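Local structure of glycoside hydrolase 15-related protein (Kribbella flavida, 5Z3E) at residues Q149-G152 with Y153-L157; A211-G214 with G215-V219; A228-S231 with A232-Q236; G94-H97 with D98-G102. The protein hydrolyses the alpha-1,6-glucosidic linkage at the non-reducing end of isomaltose, releasing beta-D-glucose and D-glucose. The protein carries 1 engineered substitution. One frame throughout, in Å; residues are numbered along the deposited sequence.

Contact 1: residues Q149-G152 with Y153-L157; sequences QTDG and YGMWL
Trp156 N donates to Gly152 O over 2.9 Å in the opening turns of helix 151-167. This helix belongs to the (alpha/alpha)6 barrel of glycoside hydrolase family 15, and Gln149, just before it, lies beside the inferred proton donor Glu198. One residue back, Met155 N reaches Asp151 O at 3.0 Å in a straighter bond, with N-H...O at 166°. At the start of the turn Tyr153 N makes a weak bond to Thr150 O, three residues back.

Asp151 turns its carboxylate between its own backbone N and carbonyl carbon (chi1 62°), and OD2 meets Arg75 in a salt bridge. The Met155 side chain runs at a slant to that of Asp151: in the conformer given, one of two, Met155 CG lies 3.3 Å from Asp151 O and Met155 CE comes near Asp151 OD2. The nearby arginine would probably stabilise the carboxylate as a charged group. In one of its own two conformers, Gln149 also takes a bond from Arg75 at OE1 and gives one from NE2 to the backbone O of Asp195, a predicted proton acceptor.

Tyr153 turns an edge of its ring to the start of the turn, with CD2 4.0 Å from Thr150 O and CE2 4.1 Å from Gln149 O, both oxygens near the ring plane. Its hydroxyl is bonded to Pro131 O, and Tyr184 meets the ring edge-to-face. Trp156 sends its indole away from these first residues, NE1 bonding to His97 ND1, and leaves CB 3.6 Å from Gly152 O.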
ATOM      1  N   GLN A 149       6.308   8.124  -8.161  0.56  7.36           N
ATOM      2  CA  GLN A 149       5.271   7.123  -7.927  0.56  7.31           C
ATOM      3  C   GLN A 149       3.949   7.840  -7.745  0.56  7.40           C
ATOM      4  O   GLN A 149       3.909   8.862  -7.036  0.56  7.74           O
ATOM      5  CB  GLN A 149       5.527   6.331  -6.634  0.56  7.75           C
ATOM      6  CG  GLN A 149       6.722   5.380  -6.715  0.56  8.11           C
ATOM      7  CD  GLN A 149       7.003   4.658  -5.394  0.56  8.82           C
ATOM      8  OE1 GLN A 149       6.679   5.152  -4.333  0.56 11.04           O
ATOM      9  NE2 GLN A 149       7.596   3.486  -5.457  0.56  9.43           N
ATOM     10  N   THR A 150       2.861   7.283  -8.265  1.00  7.17           N
ATOM     11  CA  THR A 150       1.530   7.830  -8.021  1.00  7.40           C
ATOM     12  C   THR A 150       0.682   6.979  -7.083  1.00  7.25           C
ATOM     13  O   THR A 150      -0.398   7.414  -6.685  1.00  8.34           O
ATOM     14  CB  THR A 150       0.815   8.034  -9.342  1.00  7.83           C
ATOM     15  OG1 THR A 150       0.901   6.807 -10.047  1.00  7.77           O
ATOM     16  CG2 THR A 150       1.426   9.203 -10.130  1.00  9.88           C
ATOM     17  N   ASP A 151       1.129   5.772  -6.738  1.00  7.25           N
ATOM     18  CA  ASP A 151       0.278   4.859  -5.968  1.00  7.86           C
ATOM     19  C   ASP A 151      -0.132   5.415  -4.622  1.00  7.47           C
ATOM     20  O   ASP A 151      -1.263   5.188  -4.170  1.00  7.77           O
ATOM     21  CB  ASP A 151       0.948   3.489  -5.773  1.00  8.46           C
ATOM     22  CG  ASP A 151       2.226   3.557  -5.007  1.00  8.63           C
ATOM     23  OD1 ASP A 151       3.191   4.139  -5.546  1.00  9.11           O
ATOM     24  OD2 ASP A 151       2.255   3.072  -3.856  1.00 10.88           O
ATOM     25  N   GLY A 152       0.776   6.103  -3.938  1.00  7.47           N
ATOM     26  CA  GLY A 152       0.510   6.493  -2.568  1.00  7.78           C
ATOM     27  C   GLY A 152      -0.653   7.451  -2.436  1.00  6.89           C
ATOM     28  O   GLY A 152      -1.397   7.423  -1.459  1.00  7.19           O
ATOM     29  N   TYR A 153      -0.831   8.325  -3.426  1.00  7.14           N
ATOM     30  CA  TYR A 153      -1.939   9.255  -3.411  1.00  7.51           C
ATOM     31  C   TYR A 153      -3.269   8.524  -3.546  1.00  7.19           C
ATOM     32  O   TYR A 153      -4.256   8.893  -2.910  1.00  7.70           O
ATOM     33  CB  TYR A 153      -1.745  10.324  -4.529  1.00  8.08           C
ATOM     34  CG  TYR A 153      -0.472  11.120  -4.293  1.00  8.19           C
ATOM     35  CD1 TYR A 153      -0.429  12.125  -3.335  1.00  9.47           C
ATOM     36  CD2 TYR A 153       0.705  10.850  -4.954  1.00  8.64           C
ATOM     37  CE1 TYR A 153       0.747  12.781  -3.029  1.00  9.51           C
ATOM     38  CE2 TYR A 153       1.881  11.487  -4.651  1.00  9.13           C
ATOM     39  CZ  TYR A 153       1.919  12.451  -3.655  1.00  8.83           C
ATOM     40  OH  TYR A 153       3.055  13.104  -3.260  1.00  9.54           O
ATOM     41  N   GLY A 154      -3.307   7.479  -4.382  1.00  7.06           N
ATOM     42  CA  GLY A 154      -4.507   6.661  -4.490  1.00  7.36           C
ATOM     43  C   GLY A 154      -4.798   5.911  -3.204  1.00  6.53           C
ATOM     44  O   GLY A 154      -5.947   5.832  -2.750  1.00  7.17           O
ATOM     45  N   MET A 155      -3.762   5.331  -2.597  0.65  6.50           N
ATOM     46  CA  MET A 155      -3.942   4.635  -1.337  0.65  6.54           C
ATOM     47  C   MET A 155      -4.475   5.564  -0.274  0.65  6.27           C
ATOM     48  O   MET A 155      -5.330   5.170   0.526  0.65  6.63           O
ATOM     49  CB  MET A 155      -2.643   3.989  -0.885  0.65  6.98           C
ATOM     50  CG  MET A 155      -2.106   2.998  -1.882  0.65  6.93           C
ATOM     51  SD  MET A 155      -0.936   1.918  -1.093  0.65  7.91           S
ATOM     52  CE  MET A 155      -0.262   1.030  -2.488  0.65  7.59           C
ATOM     53  N   TRP A 156      -3.982   6.804  -0.218  1.00  6.42           N
ATOM     54  CA  TRP A 156      -4.440   7.690   0.838  1.00  6.43           C
ATOM     55  C   TRP A 156      -5.932   7.968   0.695  1.00  6.31           C
ATOM     56  O   TRP A 156      -6.679   7.939   1.675  1.00  6.50           O
ATOM     57  CB  TRP A 156      -3.658   9.002   0.877  1.00  6.63           C
ATOM     58  CG  TRP A 156      -4.168   9.836   2.020  1.00  6.43           C
ATOM     59  CD1 TRP A 156      -4.149   9.486   3.325  1.00  6.84           C
ATOM     60  CD2 TRP A 156      -4.904  11.062   1.957  1.00  6.54           C
ATOM     61  NE1 TRP A 156      -4.783  10.413   4.095  1.00  7.07           N
ATOM     62  CE2 TRP A 156      -5.271  11.391   3.279  1.00  6.86           C
ATOM     63  CE3 TRP A 156      -5.281  11.924   0.916  1.00  7.46           C
ATOM     64  CZ2 TRP A 156      -5.963  12.567   3.592  1.00  7.55           C
ATOM     65  CZ3 TRP A 156      -5.972  13.076   1.241  1.00  8.66           C
ATOM     66  CH2 TRP A 156      -6.304  13.387   2.567  1.00  8.28           C
ATOM     67  N   LEU A 157      -6.396   8.241  -0.534  1.00  6.27           N
ATOM     68  CA  LEU A 157      -7.820   8.458  -0.742  1.00  6.23           C
ATOM     69  C   LEU A 157      -8.632   7.270  -0.247  1.00  6.19           C
ATOM     70  O   LEU A 157      -9.650   7.427   0.442  1.00  6.81           O
ATOM     71  CB  LEU A 157      -8.100   8.702  -2.215  1.00  6.41           C
ATOM     72  CG  LEU A 157      -7.596  10.035  -2.769  1.00  6.81           C
ATOM     73  CD1 LEU A 157      -7.941  10.107  -4.251  1.00  8.03           C
ATOM     74  CD2 LEU A 157      -8.181  11.234  -2.033  1.00  7.27           C
TER

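Contact 2: residues A211-G214 with G215-V219; sequences AIHG and GLVAV
The side chains of His213 and Val217 run alongside each other in the same direction, so that a methyl of the valine sits over one face of the imidazole. Val217 CG2 is 3.8 Å from the ring centroid and 21° off the ring normal, a CH-pi contact displaced toward the rim, with His213 CE1 its closest ring atom at 3.6 Å. The histidine leaves the helix with CG opposite its backbone N (chi1 177°), which swings the ring along the helix to this neighbour. Both ring nitrogens are engaged beyond the turn: ND1 bonds to Phe275 O and NE2 to Arg242 NH1, a pairing consistent with a neutral ring protonated at ND1. Replacing His213 by an alanine would probably leave Phe275 O and Arg242 without these mates and strip the cover from Val217 CG2.

On another flank of the same helix, Ile212 and Leu216 also run alongside each other, Ile212 CG2 touching Leu216 CD1 at 3.8 Å. Leu216 CG bends back to 3.3 Å from Ile212 O. These are neighbours four residues apart on helix 206-220, part of the (alpha/alpha)6 barrel. Both pairs pack on helix 231-248, His213 and Val217 on Ala238, Leu216 on Val237; Ile212 reaches Leu185 of helix 175-188 as well.

Beneath the side chains the backbone is regular. Val217 N bonds to His213 O at 2.9 Å, and Leu216 N to Ile212 O with similar geometry. The glycine pair Gly214-Gly215 keeps the helix bare of side chains for two residues. Past it, Ala218 N bonds to Gly214 O, and Ala218 CB lies 3.3 Å from the same oxygen.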
ATOM      1  N   ALA A 211      -4.095   0.836  -7.113  1.00  6.84           N
ATOM      2  CA  ALA A 211      -4.163   1.755  -5.988  1.00  6.88           C
ATOM      3  C   ALA A 211      -4.935   3.017  -6.359  1.00  6.40           C
ATOM      4  O   ALA A 211      -5.745   3.525  -5.589  1.00  6.94           O
ATOM      5  CB  ALA A 211      -2.766   2.105  -5.528  1.00  7.59           C
ATOM      6  N   ILE A 212      -4.635   3.565  -7.546  1.00  6.38           N
ATOM      7  CA  ILE A 212      -5.341   4.755  -8.012  1.00  6.51           C
ATOM      8  C   ILE A 212      -6.827   4.457  -8.156  1.00  6.14           C
ATOM      9  O   ILE A 212      -7.671   5.226  -7.706  1.00  6.47           O
ATOM     10  CB  ILE A 212      -4.698   5.283  -9.307  1.00  6.52           C
ATOM     11  CG1 ILE A 212      -3.246   5.685  -9.060  1.00  7.14           C
ATOM     12  CG2 ILE A 212      -5.534   6.440  -9.857  1.00  7.02           C
ATOM     13  CD1 ILE A 212      -2.495   6.058 -10.321  1.00  8.72           C
ATOM     14  N   HIS A 213      -7.152   3.346  -8.809  1.00  6.03           N
ATOM     15  CA  HIS A 213      -8.528   2.916  -8.948  1.00  6.33           C
ATOM     16  C   HIS A 213      -9.226   2.849  -7.608  1.00  6.25           C
ATOM     17  O   HIS A 213     -10.352   3.327  -7.456  1.00  6.71           O
ATOM     18  CB  HIS A 213      -8.557   1.554  -9.645  1.00  6.56           C
ATOM     19  CG  HIS A 213      -9.921   0.955  -9.781  1.00  6.40           C
ATOM     20  ND1 HIS A 213     -10.537   0.217  -8.802  1.00  6.83           N
ATOM     21  CD2 HIS A 213     -10.801   0.995 -10.808  1.00  6.47           C
ATOM     22  CE1 HIS A 213     -11.732  -0.163  -9.251  1.00  6.65           C
ATOM     23  NE2 HIS A 213     -11.926   0.296 -10.464  1.00  7.11           N
ATOM     24  N   GLY A 214      -8.596   2.201  -6.627  1.00  6.30           N
ATOM     25  CA  GLY A 214      -9.227   2.071  -5.334  1.00  6.86           C
ATOM     26  C   GLY A 214      -9.542   3.415  -4.707  1.00  6.51           C
ATOM     27  O   GLY A 214     -10.623   3.604  -4.122  1.00  7.05           O
ATOM     28  N   GLY A 215      -8.613   4.361  -4.785  1.00  6.33           N
ATOM     29  CA  GLY A 215      -8.867   5.677  -4.253  1.00  6.31           C
ATOM     30  C   GLY A 215      -9.974   6.419  -4.977  1.00  6.16           C
ATOM     31  O   GLY A 215     -10.810   7.075  -4.347  1.00  6.69           O
ATOM     32  N   LEU A 216      -9.971   6.353  -6.301  1.00  6.18           N
ATOM     33  CA  LEU A 216     -10.984   7.034  -7.096  1.00  6.27           C
ATOM     34  C   LEU A 216     -12.367   6.459  -6.879  1.00  6.37           C
ATOM     35  O   LEU A 216     -13.345   7.201  -6.773  1.00  6.83           O
ATOM     36  CB  LEU A 216     -10.595   7.021  -8.570  1.00  6.80           C
ATOM     37  CG  LEU A 216      -9.354   7.824  -8.945  1.00  7.35           C
ATOM     38  CD1 LEU A 216      -9.099   7.694 -10.436  1.00  9.13           C
ATOM     39  CD2 LEU A 216      -9.447   9.283  -8.532  1.00  8.91           C
ATOM     40  N   VAL A 217     -12.490   5.127  -6.813  1.00  6.47           N
ATOM     41  CA  VAL A 217     -13.786   4.532  -6.541  1.00  6.68           C
ATOM     42  C   VAL A 217     -14.229   4.894  -5.121  1.00  6.61           C
ATOM     43  O   VAL A 217     -15.423   5.155  -4.900  1.00  7.11           O
ATOM     44  CB  VAL A 217     -13.785   3.017  -6.794  1.00  7.12           C
ATOM     45  CG1 VAL A 217     -15.066   2.369  -6.317  1.00  8.40           C
ATOM     46  CG2 VAL A 217     -13.576   2.735  -8.268  1.00  7.59           C
ATOM     47  N   ALA A 218     -13.303   4.928  -4.168  1.00  6.48           N
ATOM     48  CA  ALA A 218     -13.674   5.277  -2.806  1.00  6.98           C
ATOM     49  C   ALA A 218     -14.309   6.667  -2.766  1.00  6.65           C
ATOM     50  O   ALA A 218     -15.367   6.846  -2.154  1.00  7.53           O
ATOM     51  CB  ALA A 218     -12.472   5.194  -1.890  1.00  7.51           C
ATOM     52  N   VAL A 219     -13.697   7.668  -3.386  1.00  6.63           N
ATOM     53  CA  VAL A 219     -14.294   8.998  -3.330  1.00  6.63           C
ATOM     54  C   VAL A 219     -15.510   9.123  -4.229  1.00  6.91           C
ATOM     55  O   VAL A 219     -16.462   9.826  -3.870  1.00  7.60           O
ATOM     56  CB  VAL A 219     -13.269  10.139  -3.629  1.00  6.92           C
ATOM     57  CG1 VAL A 219     -12.204  10.193  -2.556  1.00  7.71           C
ATOM     58  CG2 VAL A 219     -12.650  10.046  -5.010  1.00  7.25           C
TER

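Contact 3: residues A228-S231 with A232-Q236; sequences APWS and AATLQ
Thr234 and Trp230 each carry a first torsion that tucks a group back over the backbone. The threonine hydroxyl sits between its own N and carbonyl carbon (chi1 64°), which brings OG1 within 2.8 Å of Ser231 O as a hydrogen-bond donor. The indole of Trp230 takes the same kind of position (chi1 43°), and its CE3 corner meets Thr234 CG2 obliquely at 3.6 Å.

Thr234 is held by two carbonyls. Its amide N donates to Trp230 O at 3.0 Å and makes a weak second bond to Ser231 O, the oxygen that also receives the hydroxyl. The methyl CG2 lies 3.3 Å from Trp230 O. A valine at Thr234 would probably leave Ser231 O without its hydroxyl donor, keeping just the weak amide bond from this residue.

Residues Ala228 to Ser231 form a type I beta turn that leads the chain into helix 231-248, with Ser231 N bonded to Ala228 O. The turn folds Ala228 CB over the centre of the Trp230 ring, 3.4 Å above its plane. This entry to a helix of the (alpha/alpha)6 barrel lies far from the active site. The indole packs on Val182 of helix 175-188 and on Val219 of helix 206-220, and its NE1 bonds to Asp179.

A water links the turn to the helix. It accepts from Ala233 N at 2.9 Å and donates to Pro229 O at 2.9 Å, bridging the proline carbonyl to an amide of the helix's first turn.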
ATOM      1  N   ALA A 228     -19.084  16.870  -4.857  1.00 10.11           N
ATOM      2  CA  ALA A 228     -17.771  17.341  -5.253  1.00  9.89           C
ATOM      3  C   ALA A 228     -17.741  17.550  -6.757  1.00  9.53           C
ATOM      4  O   ALA A 228     -18.327  16.769  -7.517  1.00  9.99           O
ATOM      5  CB  ALA A 228     -16.709  16.341  -4.856  1.00 10.61           C
ATOM      6  N   PRO A 229     -17.023  18.573  -7.236  1.00 10.02           N
ATOM      7  CA  PRO A 229     -17.015  18.829  -8.680  1.00 10.43           C
ATOM      8  C   PRO A 229     -16.459  17.692  -9.513  1.00  9.24           C
ATOM      9  O   PRO A 229     -16.822  17.536 -10.673  1.00 10.99           O
ATOM     10  CB  PRO A 229     -16.153  20.102  -8.821  1.00 13.45           C
ATOM     11  CG  PRO A 229     -15.575  20.279  -7.557  1.00 20.75           C
ATOM     12  CD  PRO A 229     -16.294  19.601  -6.482  1.00 12.32           C
ATOM     13  N   TRP A 230     -15.589  16.892  -8.922  1.00  8.41           N
ATOM     14  CA  TRP A 230     -14.924  15.771  -9.563  1.00  8.05           C
ATOM     15  C   TRP A 230     -15.654  14.449  -9.368  1.00  7.32           C
ATOM     16  O   TRP A 230     -15.138  13.406  -9.794  1.00  7.64           O
ATOM     17  CB  TRP A 230     -13.473  15.675  -9.062  1.00  8.02           C
ATOM     18  CG  TRP A 230     -13.294  15.875  -7.580  1.00  7.85           C
ATOM     19  CD1 TRP A 230     -12.700  16.953  -6.986  1.00  9.06           C
ATOM     20  CD2 TRP A 230     -13.698  15.011  -6.507  1.00  7.30           C
ATOM     21  NE1 TRP A 230     -12.670  16.807  -5.638  1.00  9.30           N
ATOM     22  CE2 TRP A 230     -13.276  15.628  -5.302  1.00  8.20           C
ATOM     23  CE3 TRP A 230     -14.340  13.779  -6.424  1.00  7.56           C
ATOM     24  CZ2 TRP A 230     -13.503  15.059  -4.057  1.00  9.00           C
ATOM     25  CZ3 TRP A 230     -14.567  13.225  -5.185  1.00  8.67           C
ATOM     26  CH2 TRP A 230     -14.142  13.870  -4.018  1.00  9.06           C
ATOM     27  N   SER A 231     -16.836  14.443  -8.747  1.00  7.87           N
ATOM     28  CA  SER A 231     -17.491  13.195  -8.401  1.00  8.22           C
ATOM     29  C   SER A 231     -17.611  12.233  -9.592  1.00  7.79           C
ATOM     30  O   SER A 231     -17.161  11.089  -9.528  1.00  8.51           O
ATOM     31  CB  SER A 231     -18.867  13.474  -7.795  1.00  9.71           C
ATOM     32  OG  SER A 231     -19.555  12.284  -7.534  1.00 10.46           O
ATOM     33  N   ALA A 232     -18.265  12.663 -10.658  1.00  8.08           N
ATOM     34  CA  ALA A 232     -18.457  11.787 -11.809  1.00  8.41           C
ATOM     35  C   ALA A 232     -17.139  11.407 -12.448  1.00  7.40           C
ATOM     36  O   ALA A 232     -16.939  10.259 -12.881  1.00  7.91           O
ATOM     37  CB  ALA A 232     -19.365  12.475 -12.835  1.00 10.22           C
ATOM     38  N   ALA A 233     -16.233  12.368 -12.566  1.00  7.67           N
ATOM     39  CA  ALA A 233     -14.963  12.137 -13.231  1.00  8.04           C
ATOM     40  C   ALA A 233     -14.201  10.991 -12.581  1.00  7.36           C
ATOM     41  O   ALA A 233     -13.538  10.217 -13.274  1.00  7.92           O
ATOM     42  CB  ALA A 233     -14.132  13.403 -13.238  1.00  9.27           C
ATOM     43  N   THR A 234     -14.258  10.892 -11.245  1.00  6.82           N
ATOM     44  CA  THR A 234     -13.503   9.842 -10.573  1.00  6.51           C
ATOM     45  C   THR A 234     -13.943   8.455 -11.026  1.00  6.71           C
ATOM     46  O   THR A 234     -13.107   7.577 -11.227  1.00  7.28           O
ATOM     47  CB  THR A 234     -13.540   9.991  -9.059  1.00  6.62           C
ATOM     48  OG1 THR A 234     -14.847   9.836  -8.534  1.00  7.59           O
ATOM     49  CG2 THR A 234     -12.880  11.286  -8.618  1.00  7.36           C
ATOM     50  N   LEU A 235     -15.253   8.241 -11.174  1.00  6.75           N
ATOM     51  CA  LEU A 235     -15.723   6.926 -11.612  1.00  6.73           C
ATOM     52  C   LEU A 235     -15.451   6.685 -13.092  1.00  6.69           C
ATOM     53  O   LEU A 235     -15.222   5.541 -13.499  1.00  7.03           O
ATOM     54  CB  LEU A 235     -17.176   6.688 -11.259  1.00  7.57           C
ATOM     55  CG  LEU A 235     -17.482   6.690  -9.764  1.00  8.52           C
ATOM     56  CD1 LEU A 235     -18.885   6.190  -9.521  1.00 10.52           C
ATOM     57  CD2 LEU A 235     -16.469   5.863  -8.956  1.00  9.86           C
ATOM     58  N   GLN A 236     -15.485   7.736 -13.908  1.00  7.08           N
ATOM     59  CA  GLN A 236     -15.182   7.573 -15.321  1.00  7.46           C
ATOM     60  C   GLN A 236     -13.705   7.200 -15.512  1.00  7.18           C
ATOM     61  O   GLN A 236     -13.384   6.319 -16.305  1.00  7.57           O
ATOM     62  CB  GLN A 236     -15.560   8.806 -16.106  1.00  8.28           C
ATOM     63  CG  GLN A 236     -15.678   8.491 -17.603  1.00  9.34           C
ATOM     64  CD  GLN A 236     -16.946   7.704 -17.966  1.00  9.37           C
ATOM     65  OE1 GLN A 236     -18.044   8.125 -17.620  1.00 11.12           O
ATOM     66  NE2 GLN A 236     -16.837   6.571 -18.618  1.00 10.50           N
TER
HETATM   67  O   HOH W   1     -16.890  15.196 -12.394  1.00 10.71           O

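Contact 4: residues G94-H97 with D98-G102; sequences GRFH and DWVDG
Phe96 and Val100 make the closest apolar contact here: Phe96 CZ touches Val100 CG2 at 3.4 Å. It is a CH-pi contact, the methyl 24° off the ring normal over one face and shifted toward the rim. Phe96 CG lies trans to its backbone N (chi1 172°), which carries the ring along the helix to that methyl. Trp99 adds a looser touch, its CE3 4.3 Å from Phe96 CE1, the two rings meeting obliquely. Within the same turn, Phe96 CD2 lies over one face of the His97 imidazole.

Among polar groups, Arg95 and Asp98 are joined through a water rather than directly. The water accepts from Arg95 NE at 2.8 Å and donates to Asp98 OD2 at 2.9 Å. Asp98 OD1 is engaged by Arg173 and by Trp174 NE1, so both oxygens of this carboxylate have partners. Trp99 sends its own indole N-H to Phe136 O, and Asp101 forms a salt bridge with Arg105.

Four backbone bonds of i to i-4 type cross from 94-97 to 98-102. Of these, Asp98 N to Gly94 O is the shortest at 2.8 Å, and Val100 N to Phe96 O the straightest, with N-H...O at 170°.

This is regular alpha-helix, with buried aromatic residues turned to neighbouring helices, as expected of helix 90-105 in the (alpha/alpha)6 barrel, where Phe96 and Val100 pack against Trp156 of helix 151-167.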
ATOM      1  N   GLY A  94      -6.602   9.433  12.888  1.00  8.41           N
ATOM      2  CA  GLY A  94      -6.979  10.781  12.513  1.00  8.19           C
ATOM      3  C   GLY A  94      -5.819  11.727  12.435  1.00  7.65           C
ATOM      4  O   GLY A  94      -5.809  12.630  11.584  1.00  8.04           O
ATOM      5  N   ARG A  95      -4.841  11.570  13.318  1.00  7.73           N
ATOM      6  CA  ARG A  95      -3.661  12.427  13.274  1.00  8.11           C
ATOM      7  C   ARG A  95      -2.822  12.156  12.020  1.00  7.46           C
ATOM      8  O   ARG A  95      -2.230  13.093  11.472  1.00  7.68           O
ATOM      9  CB  ARG A  95      -2.807  12.314  14.520  1.00  9.64           C
ATOM     10  CG  ARG A  95      -3.523  12.876  15.777  1.00 12.85           C
ATOM     11  CD  ARG A  95      -2.545  13.507  16.759  1.00 15.67           C
ATOM     12  NE  ARG A  95      -1.989  14.684  16.166  1.00 14.60           N
ATOM     13  CZ  ARG A  95      -0.638  15.048  16.336  1.00 13.93           C
ATOM     14  NH1 ARG A  95      -0.206  16.087  15.721  1.00 16.63           N
ATOM     15  NH2 ARG A  95       0.171  14.319  17.126  1.00 17.84           N
ATOM     16  N   PHE A  96      -2.758  10.898  11.576  1.00  7.43           N
ATOM     17  CA  PHE A  96      -2.113  10.608  10.307  1.00  7.25           C
ATOM     18  C   PHE A  96      -2.844  11.309   9.160  1.00  6.76           C
ATOM     19  O   PHE A  96      -2.214  11.951   8.318  1.00  6.92           O
ATOM     20  CB  PHE A  96      -2.045   9.095  10.062  1.00  7.57           C
ATOM     21  CG  PHE A  96      -1.557   8.769   8.685  1.00  8.02           C
ATOM     22  CD1 PHE A  96      -0.217   8.921   8.361  1.00  9.77           C
ATOM     23  CD2 PHE A  96      -2.444   8.351   7.713  1.00  9.51           C
ATOM     24  CE1 PHE A  96       0.214   8.642   7.077  1.00 12.91           C
ATOM     25  CE2 PHE A  96      -1.995   8.076   6.450  1.00 12.30           C
ATOM     26  CZ  PHE A  96      -0.677   8.223   6.139  1.00 14.33           C
ATOM     27  N   HIS A  97      -4.162  11.189   9.107  1.00  6.59           N
ATOM     28  CA  HIS A  97      -4.913  11.841   8.044  1.00  6.38           C
ATOM     29  C   HIS A  97      -4.771  13.345   8.118  1.00  6.18           C
ATOM     30  O   HIS A  97      -4.675  14.011   7.082  1.00  6.38           O
ATOM     31  CB  HIS A  97      -6.358  11.384   8.036  1.00  6.61           C
ATOM     32  CG  HIS A  97      -6.473   9.939   7.728  1.00  6.74           C
ATOM     33  ND1 HIS A  97      -5.949   9.413   6.573  1.00  6.95           N
ATOM     34  CD2 HIS A  97      -6.987   8.920   8.457  1.00  7.39           C
ATOM     35  CE1 HIS A  97      -6.159   8.112   6.619  1.00  7.34           C
ATOM     36  NE2 HIS A  97      -6.772   7.779   7.748  1.00  7.78           N
ATOM     37  N   ASP A  98      -4.742  13.906   9.335  1.00  6.37           N
ATOM     38  CA  ASP A  98      -4.469  15.338   9.467  1.00  6.57           C
ATOM     39  C   ASP A  98      -3.147  15.682   8.819  1.00  6.58           C
ATOM     40  O   ASP A  98      -3.033  16.679   8.090  1.00  6.87           O
ATOM     41  CB  ASP A  98      -4.403  15.733  10.948  1.00  6.78           C
ATOM     42  CG  ASP A  98      -5.733  15.819  11.662  1.00  7.01           C
ATOM     43  OD1 ASP A  98      -6.805  15.876  10.993  1.00  6.98           O
ATOM     44  OD2 ASP A  98      -5.692  15.856  12.917  1.00  8.15           O
ATOM     45  N   TRP A  99      -2.117  14.913   9.124  1.00  6.66           N
ATOM     46  CA  TRP A  99      -0.789  15.194   8.596  1.00  6.92           C
ATOM     47  C   TRP A  99      -0.804  15.160   7.078  1.00  6.54           C
ATOM     48  O   TRP A  99      -0.324  16.099   6.429  1.00  6.85           O
ATOM     49  CB  TRP A  99       0.234  14.230   9.191  1.00  7.30           C
ATOM     50  CG  TRP A  99       1.599  14.437   8.628  1.00  7.84           C
ATOM     51  CD1 TRP A  99       2.498  15.380   8.984  1.00  8.99           C
ATOM     52  CD2 TRP A  99       2.199  13.689   7.560  1.00  8.06           C
ATOM     53  NE1 TRP A  99       3.618  15.293   8.206  1.00  9.75           N
ATOM     54  CE2 TRP A  99       3.475  14.258   7.322  1.00  8.80           C
ATOM     55  CE3 TRP A  99       1.797  12.595   6.799  1.00  9.16           C
ATOM     56  CZ2 TRP A  99       4.315  13.768   6.348  1.00  9.85           C
ATOM     57  CZ3 TRP A  99       2.640  12.108   5.852  1.00 10.24           C
ATOM     58  CH2 TRP A  99       3.883  12.694   5.622  1.00 10.70           C
ATOM     59  N   VAL A 100      -1.345  14.093   6.495  1.00  6.32           N
ATOM     60  CA  VAL A 100      -1.368  13.977   5.046  1.00  6.50           C
ATOM     61  C   VAL A 100      -2.147  15.137   4.423  1.00  6.32           C
ATOM     62  O   VAL A 100      -1.711  15.753   3.451  1.00  6.71           O
ATOM     63  CB  VAL A 100      -1.969  12.637   4.575  1.00  6.72           C
ATOM     64  CG1 VAL A 100      -2.034  12.610   3.063  1.00  7.07           C
ATOM     65  CG2 VAL A 100      -1.191  11.439   5.107  1.00  7.31           C
ATOM     66  N   ASP A 101      -3.333  15.387   4.953  1.00  6.47           N
ATOM     67  CA  ASP A 101      -4.169  16.480   4.445  1.00  6.31           C
ATOM     68  C   ASP A 101      -3.380  17.784   4.427  1.00  6.49           C
ATOM     69  O   ASP A 101      -3.369  18.501   3.428  1.00  6.90           O
ATOM     70  CB  ASP A 101      -5.401  16.563   5.338  1.00  6.83           C
ATOM     71  CG  ASP A 101      -6.298  17.771   5.108  1.00  6.49           C
ATOM     72  OD1 ASP A 101      -6.492  18.160   3.947  1.00  6.79           O
ATOM     73  OD2 ASP A 101      -6.805  18.264   6.140  1.00  7.49           O
ATOM     74  N   GLY A 102      -2.726  18.118   5.533  1.00  6.68           N
ATOM     75  CA  GLY A 102      -1.989  19.366   5.571  1.00  7.29           C
ATOM     76  C   GLY A 102      -0.833  19.397   4.597  1.00  6.75           C
ATOM     77  O   GLY A 102      -0.541  20.441   3.982  1.00  7.46           O
TER
HETATM   78  O   HOH W   2      -3.018  15.976  13.959  1.00 11.04           O

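How the contacts relate
Contacts 1, 2 and 4 are buried; contact 3 is partly buried, nearer the surface. Contacts 1, 2 and 3 run outward, their centres about 8, 12 and 23 Å from the centre of the chain. Contacts 1 and 2 touch through small groups, Leu157 CB lying 3.7 Å from Gly215 CA, so helices 151-167 and 206-220 come close. Contact 2 meets contact 3 where Val219 packs on Trp230, joining consecutive helices. Contact 4 touches contact 1 through Trp156 but not contacts 2 or 3, nearest atoms about 11 Å away. Contact 1 reaches charged groups near the active site, and contact 2 is mostly apolar. Waters bridge contact 3's turn and, in contact 4, exposed Arg95 and partly exposed Asp98, beside the buried Phe96-Val100 pair.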